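Glycosyl hydrolase, family 31/fibronectin type III domain protein (Clostridium perfringens, PDB 4P5Y) probably helps a family 31 glycoside hydrolase attach to galactose-type glycans through a calcium-containing beta-sandwich domain that holds N-acetylgalactosamine. Local coordinates at residues N49-S54 and S158-V163; Y81-N86 and G127-R132. All blocks are in the same frame, centred on the assembly; numbering follows the deposited sequence.

Interaction 1 of 2, residues N49-S54 and S158-V163; sequences NTIWHS and SAAELV. With CA (calcium ion), chain C; NGA (2-acetamido-2-deoxy-beta-D-galactopyranose), chain B.
S158 and H53 begin this antiparallel pairing, in which strand 52-53 forms the edge of the four-stranded sheet of an F5/8 type C (discoidin-like) beta-sandwich. They are a non-hydrogen-bonded pair with both side chains on the same face; S158 CB lies 3.8 Å from H53 CD2, oblique to the imidazole. The hydroxyl of S158 bonds to the carbonyl of N89, in the loop that also meets the sugar, while its own carbonyl accepts from Y81 OH. A159 follows as the hydrogen-bonded partner of W52. W52 N donates to A159 O at 2.9 Å (154°), with A159 N to W52 O as the return bond, although the place of W52 O is less certain. On the opposite face A159 CB meets the indole near CE3; the indole also packs against V64 and I66 of strand 64-70, and NE1 finds its strongest polar partner at S33. A160 leaves strand geometry: its CB lies beside I51 CG2, and its carbonyl turns to the calcium ion, 2.4 Å from A160 O. T50 grips the same ion twice, through its carbonyl and its hydroxyl. With OG1 set between the backbone N and carbonyl carbon (chi1 64°), both oxygens of T50 converge on the metal; OG1 is 2.4 Å from calcium. N42 O, D45 OD1 and D47 O complete the six protein ligands. The metal thereby pins the loop before strand 52-53 to the bulge that A160 and E161 form opposite L82, where strand 158-166 resumes. At the sugar end, H53 ND1 donates to S54 O in the ring plane, on a lone pair (2.8 Å). This bond fixes the ring's rotation, leaving N-acetylgalactosamine O3 over one face and H53 NE2 2.9 Å from sugar O4, a weak hydrogen bond.

Interaction 2 of 2, residues Y81-N86 and G127-R132; sequences YLPRQN and GYNPIR. With NGA (2-acetamido-2-deoxy-beta-D-galactopyranose), chain B.
L82 lies over one face of the Y128 ring: its CD1 is 4.2 Å from the ring centroid and 13° off the normal, a CH-pi contact. Y128 starts out pointing away from residues 81-86, but with CG beside its own backbone N (chi1 -69°) the ring swings back under the leucine, and Y128 CE1 comes within 3.6 Å of L82 CB. The second methyl, CD2, runs along the phenol end of the ring. L82 CD1 also lies against the backbone where G127 joins Y128, just before strand 129-138. The neighbouring pair, Y81 and N129, carries the polar side of the contact. Y81 N donates almost straight to N129 O (3.1 Å, 177°). Y81 O accepts twice from N129, from N at 2.9 Å and, more loosely, from ND2 at 3.3 Å. The amide donor approaches nearly end-on to the carbonyl, whereas the main-chain N sits above its plane; ND2 also donates to N125 O, a second hold on the amide. P83 is set across this amide at about a right angle, P83 CD being 3.6 Å from N129 ND2. I131 CD1 extends from the next inward position to Y81 CB. Beyond P83 the chain leaves the sheet, and Q85 NE2 donates back to P83 O, with R126 O as a further acceptor. The extended arm of R84 carries its guanidinium to the ligand: NH2 donates to O3 of N-acetylgalactosamine (3.1 Å), while NH1 is held by N89 O. An antiparallel pairing at the edge of the sheet, continuing into loops that carry sugar-binding side chains at one end of the sandwich, is typical of discoidin-fold carbohydrate-binding modules.

Overall arrangement
From the N terminus the chain passes strand 26-31 and reaches residues 49-54, with 103 residues between them and their partner, 158-163; interaction 1 thus closes the longer loop. Within that loop lie residues 81-86 and 127-132, which close a shorter one of 40 residues, so interaction 2 nests in interaction 1 without crossing it. Both belong to the same four-stranded sheet, in the order 52-53, 158-166, 73-82, 129-138. Its two central strands join the contacts directly: A160 N is 2.8 Å from L82 O, probably a hydrogen bond. At the sugar end, I51 and H53 pack against R84, so both contacts contribute to one N-acetylgalactosamine site.

Interaction 1 of 2, residues N49-S54 and S158-V163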
# COMPACT_ATOMS: atom_id res chain seq x y z
N ASN A 49 -3.85 2.30 13.44
CA ASN A 49 -3.48 1.35 14.48
C ASN A 49 -3.73 -0.09 14.09
O ASN A 49 -3.49 -1.01 14.86
CB ASN A 49 -4.22 1.69 15.78
CG ASN A 49 -3.64 2.91 16.47
OD1 ASN A 49 -2.43 3.02 16.61
ND2 ASN A 49 -4.51 3.84 16.89
N THR A 50 -4.21 -0.30 12.87
CA THR A 50 -4.31 -1.64 12.33
C THR A 50 -3.38 -1.77 11.12
O THR A 50 -3.16 -0.81 10.38
CB THR A 50 -5.75 -1.99 11.91
OG1 THR A 50 -6.18 -1.12 10.85
CG2 THR A 50 -6.70 -1.83 13.10
N ILE A 51 -2.83 -2.96 10.93
CA ILE A 51 -2.03 -3.20 9.74
C ILE A 51 -2.42 -4.46 9.01
O ILE A 51 -3.00 -5.39 9.58
CB ILE A 51 -0.53 -3.29 10.08
CG1 ILE A 51 -0.24 -4.61 10.81
CG2 ILE A 51 -0.07 -2.06 10.86
CD1 ILE A 51 1.19 -4.73 11.30
N TRP A 52 -2.12 -4.47 7.72
CA TRP A 52 -1.94 -5.71 6.99
C TRP A 52 -0.48 -6.13 7.07
O TRP A 52 0.42 -5.32 6.87
CB TRP A 52 -2.35 -5.55 5.53
CG TRP A 52 -1.89 -6.67 4.67
CD1 TRP A 52 -2.23 -7.99 4.79
CD2 TRP A 52 -1.02 -6.58 3.53
NE1 TRP A 52 -1.62 -8.72 3.80
CE2 TRP A 52 -0.88 -7.88 3.02
CE3 TRP A 52 -0.36 -5.53 2.90
CZ2 TRP A 52 -0.09 -8.16 1.90
CZ3 TRP A 52 0.43 -5.81 1.79
CH2 TRP A 52 0.56 -7.11 1.30
N HIS A 53 -0.25 -7.40 7.37
CA HIS A 53 1.10 -7.95 7.41
C HIS A 53 1.03 -9.25 6.61
O HIS A 53 0.03 -9.97 6.71
CB HIS A 53 1.56 -8.19 8.85
CG HIS A 53 3.04 -8.32 9.01
ND1 HIS A 53 3.77 -9.34 8.44
CD2 HIS A 53 3.93 -7.58 9.72
CE1 HIS A 53 5.05 -9.21 8.77
NE2 HIS A 53 5.17 -8.14 9.54
N SER A 54 2.05 -9.52 5.81
CA SER A 54 2.08 -10.75 5.02
C SER A 54 2.77 -11.86 5.81
O SER A 54 3.38 -11.60 6.86
CB SER A 54 2.77 -10.53 3.68
OG SER A 54 4.12 -10.15 3.87
N SER A 158 4.23 -5.00 5.35
CA SER A 158 3.04 -4.53 6.04
C SER A 158 2.64 -3.15 5.52
O SER A 158 3.43 -2.46 4.86
CB SER A 158 3.26 -4.51 7.56
OG SER A 158 4.41 -3.76 7.92
N ALA A 159 1.40 -2.77 5.77
CA ALA A 159 0.91 -1.43 5.50
C ALA A 159 -0.14 -1.09 6.53
O ALA A 159 -1.04 -1.90 6.80
CB ALA A 159 0.34 -1.31 4.08
N ALA A 160 -0.03 0.09 7.12
CA ALA A 160 -1.02 0.55 8.08
C ALA A 160 -2.21 1.13 7.32
O ALA A 160 -3.35 0.85 7.66
CB ALA A 160 -0.41 1.59 9.04
N GLU A 161 -1.94 1.91 6.29
CA GLU A 161 -3.00 2.48 5.47
C GLU A 161 -2.60 2.67 4.02
O GLU A 161 -1.45 2.94 3.69
CB GLU A 161 -3.44 3.84 6.00
CG GLU A 161 -4.39 3.83 7.18
CD GLU A 161 -5.13 5.18 7.30
OE1 GLU A 161 -4.63 6.09 8.01
OE2 GLU A 161 -6.19 5.33 6.67
N LEU A 162 -3.60 2.54 3.16
CA LEU A 162 -3.50 3.07 1.81
C LEU A 162 -4.62 4.09 1.65
O LEU A 162 -5.81 3.74 1.74
CB LEU A 162 -3.61 1.97 0.76
CG LEU A 162 -2.53 0.92 0.87
CD1 LEU A 162 -2.85 -0.24 -0.04
CD2 LEU A 162 -1.17 1.54 0.54
N VAL A 163 -4.24 5.33 1.39
CA VAL A 163 -5.19 6.41 1.12
C VAL A 163 -5.28 6.68 -0.39
O VAL A 163 -4.28 6.89 -1.04
CB VAL A 163 -4.76 7.69 1.88
CG1 VAL A 163 -5.69 8.86 1.58
CG2 VAL A 163 -4.70 7.39 3.39
CA CA C . -5.17 0.20 9.12
C1 NGA B . 7.02 -10.21 14.87
C2 NGA B . 5.90 -9.23 14.50
C3 NGA B . 5.20 -9.73 13.24
C4 NGA B . 6.23 -9.99 12.15
C5 NGA B . 7.27 -10.96 12.67
C6 NGA B . 8.32 -11.33 11.62
C7 NGA B . 4.98 -7.97 16.39
C8 NGA B . 4.00 -7.97 17.53
N2 NGA B . 4.95 -9.04 15.59
O1 NGA B . 7.77 -9.70 15.95
O3 NGA B . 4.22 -8.80 12.81
O4 NGA B . 6.86 -8.78 11.79
O5 NGA B . 7.89 -10.36 13.78
O6 NGA B . 9.62 -11.25 12.18
O7 NGA B . 5.76 -7.01 16.25

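Interaction 2 of 2, residues Y81-N86 and G127-R132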
# COMPACT_ATOMS: atom_id res chain seq x y z
N TYR A 81 0.95 5.89 1.29
CA TYR A 81 1.34 4.71 2.01
C TYR A 81 1.71 5.09 3.44
O TYR A 81 2.64 5.86 3.67
CB TYR A 81 2.51 4.02 1.31
CG TYR A 81 3.14 2.94 2.14
CD1 TYR A 81 2.58 1.68 2.20
CD2 TYR A 81 4.29 3.18 2.87
CE1 TYR A 81 3.14 0.68 2.96
CE2 TYR A 81 4.88 2.18 3.64
CZ TYR A 81 4.29 0.93 3.67
OH TYR A 81 4.84 -0.07 4.43
N LEU A 82 0.97 4.53 4.39
CA LEU A 82 1.24 4.78 5.80
C LEU A 82 1.90 3.59 6.45
O LEU A 82 1.26 2.55 6.66
CB LEU A 82 -0.04 5.12 6.55
CG LEU A 82 0.19 5.46 8.02
CD1 LEU A 82 1.04 6.73 8.17
CD2 LEU A 82 -1.16 5.62 8.69
N PRO A 83 3.19 3.73 6.77
CA PRO A 83 3.91 2.59 7.34
C PRO A 83 3.40 2.23 8.74
O PRO A 83 2.85 3.06 9.46
CB PRO A 83 5.37 3.08 7.38
CG PRO A 83 5.31 4.56 7.31
CD PRO A 83 4.02 4.94 6.65
N ARG A 84 3.58 0.96 9.09
CA ARG A 84 3.34 0.47 10.44
C ARG A 84 3.92 1.42 11.47
O ARG A 84 5.11 1.73 11.43
CB ARG A 84 3.94 -0.92 10.60
CG ARG A 84 3.58 -1.63 11.87
CD ARG A 84 4.46 -2.86 12.00
NE ARG A 84 3.93 -3.84 12.95
CZ ARG A 84 4.33 -5.11 12.99
NH1 ARG A 84 5.24 -5.54 12.13
NH2 ARG A 84 3.80 -5.94 13.87
N GLN A 85 3.09 1.89 12.38
CA GLN A 85 3.48 2.92 13.35
C GLN A 85 4.34 2.41 14.52
O GLN A 85 5.20 3.13 15.01
CB GLN A 85 2.22 3.59 13.91
CG GLN A 85 1.39 4.31 12.86
CD GLN A 85 2.14 5.47 12.25
OE1 GLN A 85 2.36 6.49 12.91
NE2 GLN A 85 2.56 5.32 10.99
N ASN A 86 4.11 1.19 14.98
CA ASN A 86 4.80 0.71 16.17
C ASN A 86 6.07 -0.09 15.91
O ASN A 86 6.75 -0.50 16.85
CB ASN A 86 3.86 -0.13 17.05
CG ASN A 86 3.14 -1.24 16.29
OD1 ASN A 86 3.31 -1.42 15.08
ND2 ASN A 86 2.33 -2.00 17.01
N GLY A 127 5.04 8.92 8.46
CA GLY A 127 3.65 9.25 8.19
C GLY A 127 3.28 8.92 6.76
O GLY A 127 3.92 8.12 6.10
N TYR A 128 2.24 9.57 6.26
CA TYR A 128 1.78 9.33 4.91
C TYR A 128 2.82 9.63 3.83
O TYR A 128 3.12 10.77 3.55
CB TYR A 128 0.52 10.16 4.67
CG TYR A 128 -0.64 9.65 5.48
CD1 TYR A 128 -1.20 8.41 5.21
CD2 TYR A 128 -1.16 10.39 6.53
CE1 TYR A 128 -2.26 7.93 5.94
CE2 TYR A 128 -2.23 9.91 7.28
CZ TYR A 128 -2.77 8.69 6.97
OH TYR A 128 -3.83 8.19 7.70
N ASN A 129 3.37 8.59 3.21
CA ASN A 129 4.27 8.77 2.07
C ASN A 129 3.49 8.87 0.77
O ASN A 129 3.05 7.85 0.25
CB ASN A 129 5.26 7.60 1.98
CG ASN A 129 6.13 7.46 3.23
OD1 ASN A 129 7.36 7.49 3.14
ND2 ASN A 129 5.50 7.30 4.39
N PRO A 130 3.31 10.08 0.23
CA PRO A 130 2.51 10.24 -1.00
C PRO A 130 3.14 9.63 -2.25
O PRO A 130 4.33 9.79 -2.49
CB PRO A 130 2.40 11.76 -1.14
CG PRO A 130 3.53 12.31 -0.37
CD PRO A 130 3.74 11.38 0.78
N ILE A 131 2.34 8.92 -3.05
CA ILE A 131 2.81 8.35 -4.31
C ILE A 131 1.92 8.75 -5.46
O ILE A 131 0.89 8.14 -5.69
CB ILE A 131 2.86 6.82 -4.25
CG1 ILE A 131 3.92 6.37 -3.24
CG2 ILE A 131 3.16 6.24 -5.63
CD1 ILE A 131 3.77 4.94 -2.82
N ARG A 132 2.31 9.79 -6.19
CA ARG A 132 1.47 10.26 -7.28
C ARG A 132 1.82 9.61 -8.60
O ARG A 132 2.94 9.16 -8.80
CB ARG A 132 1.57 11.77 -7.44
CG ARG A 132 2.96 12.25 -7.80
CD ARG A 132 2.95 13.72 -8.21
NE ARG A 132 2.92 13.88 -9.66
CZ ARG A 132 4.01 14.02 -10.42
NH1 ARG A 132 5.21 14.04 -9.87
NH2 ARG A 132 3.89 14.15 -11.74
C1 NGA B . 7.02 -10.21 14.87
C2 NGA B . 5.90 -9.23 14.50
C3 NGA B . 5.20 -9.73 13.24
C4 NGA B . 6.23 -9.99 12.15
C5 NGA B . 7.27 -10.96 12.67
C6 NGA B . 8.32 -11.33 11.62
C7 NGA B . 4.98 -7.97 16.39
C8 NGA B . 4.00 -7.97 17.53
N2 NGA B . 4.95 -9.04 15.59
O1 NGA B . 7.77 -9.70 15.95
O3 NGA B . 4.22 -8.80 12.81
O4 NGA B . 6.86 -8.78 11.79
O5 NGA B . 7.89 -10.36 13.78
O6 NGA B . 9.62 -11.25 12.18
O7 NGA B . 5.76 -7.01 16.25